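Local coordinates for protein TudS (Uncultured bacterium, PDB 6Z96) that removes sulfur from thiouracil in a non-redox reaction that depends on a [4Fe-4S] cluster, probably by way of a [4Fe-5S] intermediate, at residues A[3-17]-A[86-98]. Residues are numbered along the deposited sequence; the frame is centred on the assembly and turned at random. Where two conformers were deposited one is given.
With SF4 (iron/sulfur cluster), chain C.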
loop_
_atom_site.group_PDB
_atom_site.type_symbol
_atom_site.label_atom_id
_atom_site.label_comp_id
_atom_site.label_asym_id
_atom_site.label_seq_id
_atom_site.Cartn_x
_atom_site.Cartn_y
_atom_site.Cartn_z
ATOM N N GLU A 3 -0.037 -17.684 7.471
ATOM C CA GLU A 3 -0.705 -16.915 6.435
ATOM C C GLU A 3 0.237 -15.953 5.700
ATOM O O GLU A 3 1.301 -15.609 6.202
ATOM C CB GLU A 3 -1.847 -16.128 7.063
ATOM C CG GLU A 3 -2.888 -17.008 7.726
ATOM C CD GLU A 3 -4.196 -16.300 8.012
ATOM O OE1 GLU A 3 -4.305 -15.089 7.704
ATOM O OE2 GLU A 3 -5.120 -16.962 8.538
ATOM N N LYS A 4 -0.201 -15.487 4.536
ATOM C CA LYS A 4 0.560 -14.529 3.732
ATOM C C LYS A 4 0.014 -13.119 3.913
ATOM O O LYS A 4 -1.105 -12.923 4.371
ATOM C CB LYS A 4 0.469 -14.883 2.244
ATOM C CG LYS A 4 0.967 -16.285 1.932
ATOM C CD LYS A 4 0.829 -16.526 0.461
ATOM C CE LYS A 4 1.105 -17.961 0.084
ATOM N NZ LYS A 4 0.512 -18.274 -1.243
ATOM N N ILE A 5 0.840 -12.126 3.577
ATOM C CA ILE A 5 0.406 -10.742 3.609
ATOM C C ILE A 5 0.701 -10.116 2.249
ATOM O O ILE A 5 1.563 -10.608 1.514
ATOM C CB ILE A 5 1.079 -9.936 4.744
ATOM C CG1 ILE A 5 2.576 -9.689 4.487
ATOM C CG2 ILE A 5 0.830 -10.575 6.128
ATOM C CD1 ILE A 5 3.214 -8.688 5.506
ATOM N N ILE A 6 0.017 -8.996 1.958
ATOM C CA ILE A 6 0.356 -8.210 0.777
ATOM C C ILE A 6 1.177 -7.030 1.318
ATOM O O ILE A 6 0.889 -6.492 2.397
ATOM C CB ILE A 6 -0.919 -7.775 0.025
ATOM C CG1 ILE A 6 -0.580 -7.030 -1.267
ATOM C CG2 ILE A 6 -1.821 -6.929 0.880
ATOM C CD1 ILE A 6 -1.825 -6.843 -2.190
ATOM N N VAL A 7 2.243 -6.638 0.585
ATOM C CA VAL A 7 3.130 -5.571 1.046
ATOM C C VAL A 7 3.390 -4.588 -0.070
ATOM O O VAL A 7 3.700 -5.017 -1.168
ATOM C CB VAL A 7 4.505 -6.153 1.486
ATOM C CG1 VAL A 7 5.409 -5.072 2.080
ATOM C CG2 VAL A 7 4.333 -7.307 2.475
ATOM N N SER A 8 3.330 -3.271 0.205
ATOM C CA SER A 8 3.702 -2.252 -0.798
ATOM C C SER A 8 5.101 -2.583 -1.345
ATOM O O SER A 8 6.033 -2.772 -0.564
ATOM C CB SER A 8 3.805 -0.884 -0.130
ATOM O OG SER A 8 2.515 -0.374 0.150
ATOM N N ALA A 9 5.220 -2.713 -2.667
ATOM C CA ALA A 9 6.485 -3.144 -3.265
ATOM C C ALA A 9 7.657 -2.243 -2.908
ATOM O O ALA A 9 8.793 -2.730 -2.771
ATOM C CB ALA A 9 6.340 -3.273 -4.784
ATOM N N CYS A 10 7.397 -0.941 -2.719
ATOM C CA CYS A 10 8.474 -0.020 -2.354
ATOM C C CYS A 10 9.052 -0.348 -0.969
ATOM O O CYS A 10 10.251 -0.135 -0.753
ATOM C CB CYS A 10 8.009 1.426 -2.429
ATOM S SG CYS A 10 6.588 1.790 -1.360
ATOM N N LEU A 11 8.222 -0.872 -0.051
ATOM C CA LEU A 11 8.737 -1.220 1.294
ATOM C C LEU A 11 9.705 -2.396 1.239
ATOM O O LEU A 11 10.488 -2.579 2.176
ATOM C CB LEU A 11 7.582 -1.569 2.244
ATOM C CG LEU A 11 6.659 -0.393 2.578
ATOM C CD1 LEU A 11 5.462 -0.877 3.442
ATOM C CD2 LEU A 11 7.402 0.699 3.347
ATOM N N LEU A 12 9.630 -3.211 0.193
ATOM C CA LEU A 12 10.569 -4.324 -0.032
ATOM C C LEU A 12 11.819 -3.896 -0.822
ATOM O O LEU A 12 12.653 -4.753 -1.149
ATOM C CB LEU A 12 9.869 -5.437 -0.779
ATOM C CG LEU A 12 8.715 -6.043 -0.030
ATOM C CD1 LEU A 12 8.002 -7.030 -0.905
ATOM C CD2 LEU A 12 9.181 -6.740 1.268
ATOM N N GLY A 13 11.968 -2.600 -1.088
ATOM C CA GLY A 13 13.134 -2.065 -1.781
ATOM C C GLY A 13 12.996 -1.990 -3.284
ATOM O O GLY A 13 13.970 -1.665 -3.968
ATOM N N GLN A 14 11.799 -2.292 -3.832
ATOM C CA GLN A 14 11.622 -2.196 -5.279
ATOM C C GLN A 14 11.550 -0.741 -5.704
ATOM O O GLN A 14 10.904 0.067 -5.050
ATOM C CB GLN A 14 10.411 -2.979 -5.718
ATOM C CG GLN A 14 10.505 -4.446 -5.308
ATOM C CD GLN A 14 9.491 -5.281 -6.020
ATOM O OE1 GLN A 14 8.977 -4.898 -7.077
ATOM N NE2 GLN A 14 9.217 -6.466 -5.502
ATOM N N PRO A 15 12.194 -0.384 -6.829
ATOM C CA PRO A 15 12.251 1.029 -7.230
ATOM C C PRO A 15 11.057 1.430 -8.070
ATOM O O PRO A 15 11.186 1.952 -9.182
ATOM C CB PRO A 15 13.563 1.112 -8.033
ATOM C CG PRO A 15 13.581 -0.239 -8.724
ATOM C CD PRO A 15 13.059 -1.230 -7.687
ATOM N N VAL A 16 9.886 1.272 -7.472
ATOM C CA VAL A 16 8.617 1.583 -8.125
ATOM C C VAL A 16 7.991 2.897 -7.640
ATOM O O VAL A 16 6.897 3.209 -8.109
ATOM C CB VAL A 16 7.629 0.416 -7.931
ATOM C CG1 VAL A 16 8.059 -0.823 -8.713
ATOM C CG2 VAL A 16 7.447 0.106 -6.440
ATOM N N ARG A 17 8.632 3.668 -6.727
ATOM C CA ARG A 17 8.064 4.924 -6.245
ATOM C C ARG A 17 7.919 5.906 -7.390
ATOM O O ARG A 17 8.581 5.741 -8.435
ATOM C CB ARG A 17 8.945 5.530 -5.125
ATOM C CG ARG A 17 8.788 4.795 -3.788
ATOM C CD ARG A 17 7.536 5.223 -3.013
ATOM N NE ARG A 17 7.687 6.579 -2.466
ATOM C CZ ARG A 17 6.788 7.191 -1.705
ATOM N NH1 ARG A 17 5.658 6.569 -1.367
ATOM N NH2 ARG A 17 7.023 8.415 -1.240
ATOM N N LEU A 86 -5.910 -9.776 -5.605
ATOM C CA LEU A 86 -4.809 -10.625 -5.178
ATOM C C LEU A 86 -5.093 -11.162 -3.768
ATOM O O LEU A 86 -4.876 -12.349 -3.501
ATOM C CB LEU A 86 -3.494 -9.830 -5.206
ATOM C CG LEU A 86 -2.271 -10.562 -4.720
ATOM C CD1 LEU A 86 -1.945 -11.706 -5.649
ATOM C CD2 LEU A 86 -1.080 -9.631 -4.607
ATOM N N CYS A 87 -5.606 -10.299 -2.879
ATOM C CA CYS A 87 -5.940 -10.742 -1.514
ATOM C C CYS A 87 -7.022 -11.811 -1.528
ATOM O O CYS A 87 -6.901 -12.790 -0.798
ATOM C CB CYS A 87 -6.366 -9.567 -0.650
ATOM S SG CYS A 87 -5.012 -8.433 -0.255
ATOM N N LEU A 88 -8.085 -11.610 -2.310
ATOM C CA LEU A 88 -9.171 -12.598 -2.368
ATOM C C LEU A 88 -8.674 -13.920 -2.928
ATOM O O LEU A 88 -8.989 -14.976 -2.374
ATOM C CB LEU A 88 -10.348 -12.078 -3.183
ATOM C CG LEU A 88 -11.048 -10.843 -2.616
ATOM C CD1 LEU A 88 -12.113 -10.344 -3.573
ATOM C CD2 LEU A 88 -11.638 -11.110 -1.231
ATOM N N ALA A 89 -7.863 -13.874 -3.988
ATOM C CA ALA A 89 -7.351 -15.099 -4.606
ATOM C C ALA A 89 -6.432 -15.872 -3.676
ATOM O O ALA A 89 -6.460 -17.104 -3.673
ATOM C CB ALA A 89 -6.613 -14.768 -5.898
ATOM N N GLN A 90 -5.577 -15.160 -2.933
ATOM C CA GLN A 90 -4.573 -15.782 -2.068
ATOM C C GLN A 90 -5.014 -15.999 -0.626
ATOM O O GLN A 90 -4.214 -16.511 0.157
ATOM C CB GLN A 90 -3.272 -14.944 -2.070
ATOM C CG GLN A 90 -2.557 -14.872 -3.420
ATOM C CD GLN A 90 -1.553 -15.985 -3.607
ATOM O OE1 GLN A 90 -0.710 -16.249 -2.766
ATOM N NE2 GLN A 90 -1.618 -16.660 -4.726
ATOM N N GLY A 91 -6.225 -15.579 -0.268
ATOM C CA GLY A 91 -6.729 -15.696 1.096
ATOM C C GLY A 91 -6.016 -14.793 2.085
ATOM O O GLY A 91 -5.869 -15.133 3.257
ATOM N N ILE A 92 -5.575 -13.625 1.630
ATOM C CA ILE A 92 -4.865 -12.675 2.466
ATOM C C ILE A 92 -5.806 -11.764 3.231
ATOM O O ILE A 92 -6.720 -11.180 2.652
ATOM C CB ILE A 92 -3.884 -11.875 1.574
ATOM C CG1 ILE A 92 -2.783 -12.808 1.042
ATOM C CG2 ILE A 92 -3.302 -10.677 2.319
ATOM C CD1 ILE A 92 -1.820 -12.131 0.010
ATOM N N ARG A 93 -5.564 -11.612 4.540
ATOM C CA ARG A 93 -6.399 -10.755 5.359
ATOM C C ARG A 93 -5.621 -9.611 6.042
ATOM O O ARG A 93 -6.209 -8.870 6.822
ATOM C CB ARG A 93 -7.209 -11.593 6.381
ATOM C CG ARG A 93 -6.394 -12.593 7.146
ATOM C CD ARG A 93 -7.177 -13.868 7.528
ATOM N NE ARG A 93 -8.073 -13.697 8.666
ATOM C CZ ARG A 93 -8.175 -14.561 9.675
ATOM N NH1 ARG A 93 -9.036 -14.341 10.660
ATOM N NH2 ARG A 93 -7.405 -15.644 9.715
ATOM N N PHE A 94 -4.302 -9.477 5.753
ATOM C CA PHE A 94 -3.464 -8.419 6.319
ATOM C C PHE A 94 -2.644 -7.759 5.205
ATOM O O PHE A 94 -2.137 -8.449 4.324
ATOM C CB PHE A 94 -2.469 -8.992 7.342
ATOM C CG PHE A 94 -3.128 -9.702 8.503
ATOM C CD1 PHE A 94 -3.661 -8.989 9.556
ATOM C CD2 PHE A 94 -3.218 -11.080 8.531
ATOM C CE1 PHE A 94 -4.277 -9.644 10.626
ATOM C CE2 PHE A 94 -3.821 -11.735 9.609
ATOM C CZ PHE A 94 -4.329 -11.007 10.651
ATOM N N ALA A 95 -2.470 -6.434 5.300
ATOM C CA ALA A 95 -1.656 -5.688 4.347
ATOM C C ALA A 95 -0.684 -4.791 5.083
ATOM O O ALA A 95 -1.029 -4.208 6.106
ATOM C CB ALA A 95 -2.546 -4.839 3.445
ATOM N N LEU A 96 0.540 -4.676 4.563
ATOM C CA LEU A 96 1.542 -3.761 5.105
ATOM C C LEU A 96 1.771 -2.759 3.976
ATOM O O LEU A 96 2.410 -3.094 2.978
ATOM C CB LEU A 96 2.841 -4.508 5.423
ATOM C CG LEU A 96 4.062 -3.645 5.750
ATOM C CD1 LEU A 96 3.783 -2.671 6.886
ATOM C CD2 LEU A 96 5.285 -4.532 6.065
ATOM N N LEU A 97 1.223 -1.556 4.127
ATOM C CA LEU A 97 1.273 -0.565 3.057
ATOM C C LEU A 97 1.996 0.694 3.476
ATOM O O LEU A 97 1.987 1.064 4.642
ATOM C CB LEU A 97 -0.155 -0.234 2.581
ATOM C CG LEU A 97 -0.992 -1.412 2.085
ATOM C CD1 LEU A 97 -2.365 -0.891 1.514
ATOM C CD2 LEU A 97 -0.271 -2.230 0.996
ATOM N N LYS A 98 2.611 1.377 2.498
ATOM C CA LYS A 98 3.408 2.583 2.743
ATOM C C LYS A 98 2.596 3.795 3.211
ATOM O O LYS A 98 1.685 4.258 2.539
ATOM C CB LYS A 98 4.190 2.929 1.446
ATOM C CG LYS A 98 4.983 4.233 1.518
ATOM C CD LYS A 98 6.217 4.071 2.410
ATOM C CE LYS A 98 6.829 5.433 2.701
ATOM N NZ LYS A 98 6.096 6.147 3.793
HETATM FE FE1 SF4 C . 3.606 4.159 -4.189
HETATM FE FE2 SF4 C . 4.868 2.180 -2.849
HETATM FE FE3 SF4 C . 3.549 1.597 -5.195
HETATM FE FE4 SF4 C . 2.149 2.176 -2.902
HETATM S S1 SF4 C . 3.515 0.351 -3.318
HETATM S S2 SF4 C . 1.699 2.975 -4.986
HETATM S S3 SF4 C . 3.504 3.791 -1.947
HETATM S S4 SF4 C . 5.425 2.925 -4.918
HETATM O O HOH W 1 -3.345 -13.166 5.670
HETATM O O HOH W 2 -2.748 -16.396 3.467
#
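OE2 of Glu3 sits at the edge of the Arg93 guanidinium, near its plane, although the carboxylate is turned 35° from it; NH2 donates to the syn lone pair of OE2 (2.9 Å), while OE1 lies at the edge of the Phe94 ring. This salt bridge flanks the start of the two central strands of a four-stranded parallel sheet, 5-8 beside 94-96. One water donates to Glu3 OE1 and Lys4 O and accepts from Arg93 N. An alanine in place of the glutamate would probably leave the Arg93 guanidinium without its charged mate and the water without one acceptor. Lys4, extended, reaches Gln90 OE1 with NZ (2.8 Å). Between the strands, Ile6 N bonds to Phe94 O, Leu96 N to Ile6 O and Ser8 N to Leu96 O. On one face Ile6 CG2 presses tightly on Ala95 CB (3.4 Å) and also meets Cys87 SG of helix 73-90; on the other, Leu11 CD1 packs against Leu96 CG. Past the strand ends both segments border the iron-sulfur cluster. Lys98, whose NZ pairs with Glu139, packs CB against cluster S3; Arg17 presents its guanidinium edge to the same sulfur. A chi1 of -75° turns Ser8 OG toward Lys98 N, which donates to it. Cys10 SG binds the iron FE2 at 2.3 Å.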